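PDB 7BR2: lipolytic enzyme, G-D-S-L family from Bacteroides thetaiotaomicron, which metabolizes the drug diltiazem as a gut-bacterial SGNH-type serine esterase and may also act as a lysophospholipase. Local coordinates for residues T343-Q348 with V441-V446. Sequence-based numbering, arbitrary orientation.
Sequences TPQYQQ and VVRKIV
R443, on strand 443-449, reaches to the first turn of helix 344-377, where its guanidinium meets P344 and Q348. CB of P344 lies over the rim of one guanidinium face, 3.2 Å from NH1 of R443, and the backbone N of Q345 sits above that same face. CG2 of V441 is centred over the opposite face, so the flat group is sandwiched between the helix start and V441 of its own segment. R443 bends at chi2 (-66°) and then runs extended, which carries NH2 to OE1 of Q348 at 2.9 Å. The oxygen lies in the guanidinium plane, but the donor stands above the amide's carbonyl plane and the N-H...O angle is only 139°. Q348 meets it with a straight chain, CG anti to the backbone N (chi1 178°). A water bridges OE1 of Q348, NE of R443 and the backbone N of V441. The helix begins with T343 as N-cap, whose OG1 accepts from N of Y346 at 3.0 Å. Q345 slides past R443, its OE1 4.1 Å from CG of R443, and its NE2 is bound by E303. NH1 of R443 forms a salt bridge with D319, while NE2 of Q348 donates to the carbonyls of I437 and K439. D319, the Q348 amide and the water thus fix the guanidinium's rotation, while the Q348 bond and the water join the long helix to the antiparallel sheet at a partly buried junction.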
ATOM      1  N   THR A 343      -6.021  19.436 -11.979  1.00 33.86           N
ATOM      2  CA  THR A 343      -5.846  20.465 -10.960  1.00 34.43           C
ATOM      3  C   THR A 343      -4.373  20.570 -10.578  1.00 36.23           C
ATOM      4  O   THR A 343      -3.628  19.584 -10.655  1.00 32.66           O
ATOM      5  CB  THR A 343      -6.678  20.196  -9.703  1.00 36.57           C
ATOM      6  OG1 THR A 343      -6.076  19.176  -8.902  1.00 32.00           O
ATOM      7  CG2 THR A 343      -8.110  19.787 -10.074  1.00 39.33           C
ATOM      8  N   PRO A 344      -3.931  21.761 -10.173  1.00 38.52           N
ATOM      9  CA  PRO A 344      -2.532  21.909  -9.747  1.00 33.75           C
ATOM     10  C   PRO A 344      -2.183  21.049  -8.553  1.00 30.76           C
ATOM     11  O   PRO A 344      -1.089  20.479  -8.523  1.00 35.04           O
ATOM     12  CB  PRO A 344      -2.424  23.405  -9.436  1.00 32.71           C
ATOM     13  CG  PRO A 344      -3.482  24.019 -10.301  1.00 41.81           C
ATOM     14  CD  PRO A 344      -4.623  23.048 -10.253  1.00 31.44           C
ATOM     15  N   GLN A 345      -3.091  20.920  -7.580  1.00 30.31           N
ATOM     16  CA  GLN A 345      -2.817  20.082  -6.422  1.00 28.61           C
ATOM     17  C   GLN A 345      -2.739  18.607  -6.805  1.00 33.74           C
ATOM     18  O   GLN A 345      -2.012  17.840  -6.163  1.00 32.44           O
ATOM     19  CB  GLN A 345      -3.863  20.290  -5.315  1.00 30.91           C
ATOM     20  CG  GLN A 345      -5.304  19.903  -5.664  1.00 32.49           C
ATOM     21  CD  GLN A 345      -6.193  21.084  -6.076  1.00 34.35           C
ATOM     22  OE1 GLN A 345      -5.768  21.988  -6.801  1.00 32.78           O
ATOM     23  NE2 GLN A 345      -7.456  21.042  -5.650  1.00 31.46           N
ATOM     24  N   TYR A 346      -3.475  18.183  -7.838  1.00 32.63           N
ATOM     25  CA  TYR A 346      -3.342  16.803  -8.290  1.00 32.88           C
ATOM     26  C   TYR A 346      -2.022  16.598  -9.022  1.00 29.56           C
ATOM     27  O   TYR A 346      -1.396  15.548  -8.884  1.00 29.82           O
ATOM     28  CB  TYR A 346      -4.515  16.385  -9.180  1.00 31.02           C
ATOM     29  CG  TYR A 346      -4.645  14.876  -9.267  1.00 32.47           C
ATOM     30  CD1 TYR A 346      -5.325  14.161  -8.286  1.00 27.80           C
ATOM     31  CD2 TYR A 346      -4.024  14.157 -10.289  1.00 33.94           C
ATOM     32  CE1 TYR A 346      -5.426  12.788  -8.343  1.00 29.84           C
ATOM     33  CE2 TYR A 346      -4.110  12.776 -10.350  1.00 25.76           C
ATOM     34  CZ  TYR A 346      -4.816  12.101  -9.375  1.00 29.73           C
ATOM     35  OH  TYR A 346      -4.940  10.732  -9.423  1.00 33.82           O
ATOM     36  N   GLN A 347      -1.578  17.596  -9.783  1.00 28.05           N
ATOM     37  CA  GLN A 347      -0.258  17.525 -10.393  1.00 29.98           C
ATOM     38  C   GLN A 347       0.842  17.458  -9.328  1.00 35.20           C
ATOM     39  O   GLN A 347       1.792  16.670  -9.449  1.00 31.49           O
ATOM     40  CB  GLN A 347      -0.065  18.734 -11.305  1.00 28.12           C
ATOM     41  CG  GLN A 347      -0.924  18.727 -12.570  1.00 33.40           C
ATOM     42  CD  GLN A 347      -0.542  17.608 -13.529  1.00 39.79           C
ATOM     43  OE1 GLN A 347      -1.343  16.712 -13.823  1.00 37.68           O
ATOM     44  NE2 GLN A 347       0.684  17.656 -14.024  1.00 37.15           N
ATOM     45  N   GLN A 348       0.703  18.252  -8.261  1.00 34.27           N
ATOM     46  CA  GLN A 348       1.627  18.195  -7.129  1.00 28.56           C
ATOM     47  C   GLN A 348       1.610  16.813  -6.484  1.00 28.86           C
ATOM     48  O   GLN A 348       2.667  16.222  -6.184  1.00 33.57           O
ATOM     49  CB  GLN A 348       1.220  19.280  -6.126  1.00 26.76           C
ATOM     50  CG  GLN A 348       2.022  19.390  -4.834  1.00 31.81           C
ATOM     51  CD  GLN A 348       1.493  20.498  -3.943  1.00 31.87           C
ATOM     52  OE1 GLN A 348       0.529  21.174  -4.302  1.00 34.91           O
ATOM     53  NE2 GLN A 348       2.099  20.678  -2.772  1.00 30.04           N
ATOM     54  N   VAL A 441      -0.497  24.677  -1.265  1.00 31.86           N
ATOM     55  CA  VAL A 441      -0.372  26.124  -1.355  1.00 31.93           C
ATOM     56  C   VAL A 441      -1.746  26.699  -1.686  1.00 36.42           C
ATOM     57  O   VAL A 441      -2.678  25.975  -2.057  1.00 29.50           O
ATOM     58  CB  VAL A 441       0.681  26.575  -2.393  1.00 31.28           C
ATOM     59  CG1 VAL A 441       2.049  26.050  -2.027  1.00 31.43           C
ATOM     60  CG2 VAL A 441       0.304  26.093  -3.766  1.00 26.42           C
ATOM     61  N   VAL A 442      -1.880  28.015  -1.492  1.00 30.10           N
ATOM     62  CA  VAL A 442      -3.131  28.687  -1.809  1.00 34.66           C
ATOM     63  C   VAL A 442      -3.373  28.575  -3.308  1.00 36.43           C
ATOM     64  O   VAL A 442      -2.521  28.953  -4.121  1.00 37.59           O
ATOM     65  CB  VAL A 442      -3.112  30.147  -1.336  1.00 35.05           C
ATOM     66  CG1 VAL A 442      -4.402  30.839  -1.731  1.00 41.77           C
ATOM     67  CG2 VAL A 442      -2.942  30.221   0.172  1.00 34.91           C
ATOM     68  N   ARG A 443      -4.535  28.034  -3.677  1.00 33.90           N
ATOM     69  CA  ARG A 443      -4.943  27.860  -5.067  1.00 36.75           C
ATOM     70  C   ARG A 443      -6.103  28.794  -5.397  1.00 35.97           C
ATOM     71  O   ARG A 443      -7.081  28.879  -4.645  1.00 36.94           O
ATOM     72  CB  ARG A 443      -5.347  26.410  -5.336  1.00 32.84           C
ATOM     73  CG  ARG A 443      -4.275  25.394  -5.012  1.00 37.21           C
ATOM     74  CD  ARG A 443      -3.071  25.541  -5.937  1.00 34.48           C
ATOM     75  NE  ARG A 443      -2.083  24.496  -5.695  1.00 35.54           N
ATOM     76  CZ  ARG A 443      -0.959  24.350  -6.392  1.00 34.86           C
ATOM     77  NH1 ARG A 443      -0.677  25.184  -7.388  1.00 34.20           N
ATOM     78  NH2 ARG A 443      -0.121  23.363  -6.093  1.00 30.15           N
ATOM     79  N   LYS A 444      -6.011  29.443  -6.549  1.00 34.23           N
ATOM     80  CA  LYS A 444      -7.013  30.394  -7.012  1.00 41.20           C
ATOM     81  C   LYS A 444      -8.062  29.663  -7.843  1.00 39.02           C
ATOM     82  O   LYS A 444      -7.788  29.250  -8.972  1.00 38.27           O
ATOM     83  CB  LYS A 444      -6.320  31.482  -7.822  1.00 42.78           C
ATOM     84  CG  LYS A 444      -7.232  32.388  -8.591  1.00 44.50           C
ATOM     85  CD  LYS A 444      -7.898  33.449  -7.767  1.00 49.76           C
ATOM     86  CE  LYS A 444      -8.923  34.181  -8.647  1.00 53.91           C
ATOM     87  NZ  LYS A 444      -8.388  34.555 -10.022  1.00 43.48           N
ATOM     88  N   ILE A 445      -9.266  29.514  -7.294  1.00 37.64           N
ATOM     89  CA  ILE A 445     -10.352  28.801  -7.958  1.00 39.08           C
ATOM     90  C   ILE A 445     -11.282  29.813  -8.614  1.00 41.73           C
ATOM     91  O   ILE A 445     -11.685  30.797  -7.982  1.00 37.66           O
ATOM     92  CB  ILE A 445     -11.107  27.904  -6.965  1.00 34.52           C
ATOM     93  CG1 ILE A 445     -10.134  26.866  -6.382  1.00 35.08           C
ATOM     94  CG2 ILE A 445     -12.300  27.261  -7.645  1.00 34.57           C
ATOM     95  CD1 ILE A 445     -10.772  25.810  -5.493  1.00 32.88           C
ATOM     96  N   VAL A 446     -11.638  29.562  -9.874  1.00 42.99           N
ATOM     97  CA  VAL A 446     -12.463  30.458 -10.675  1.00 36.46           C
ATOM     98  C   VAL A 446     -13.549  29.635 -11.346  1.00 42.99           C
ATOM     99  O   VAL A 446     -13.268  28.578 -11.927  1.00 35.79           O
ATOM    100  CB  VAL A 446     -11.630  31.190 -11.746  1.00 37.16           C
ATOM    101  CG1 VAL A 446     -12.537  31.857 -12.765  1.00 36.31           C
ATOM    102  CG2 VAL A 446     -10.665  32.178 -11.117  1.00 39.33           C
TER
HETATM  103  O   HOH W   1      -1.736  22.823  -3.331  1.00 33.87           O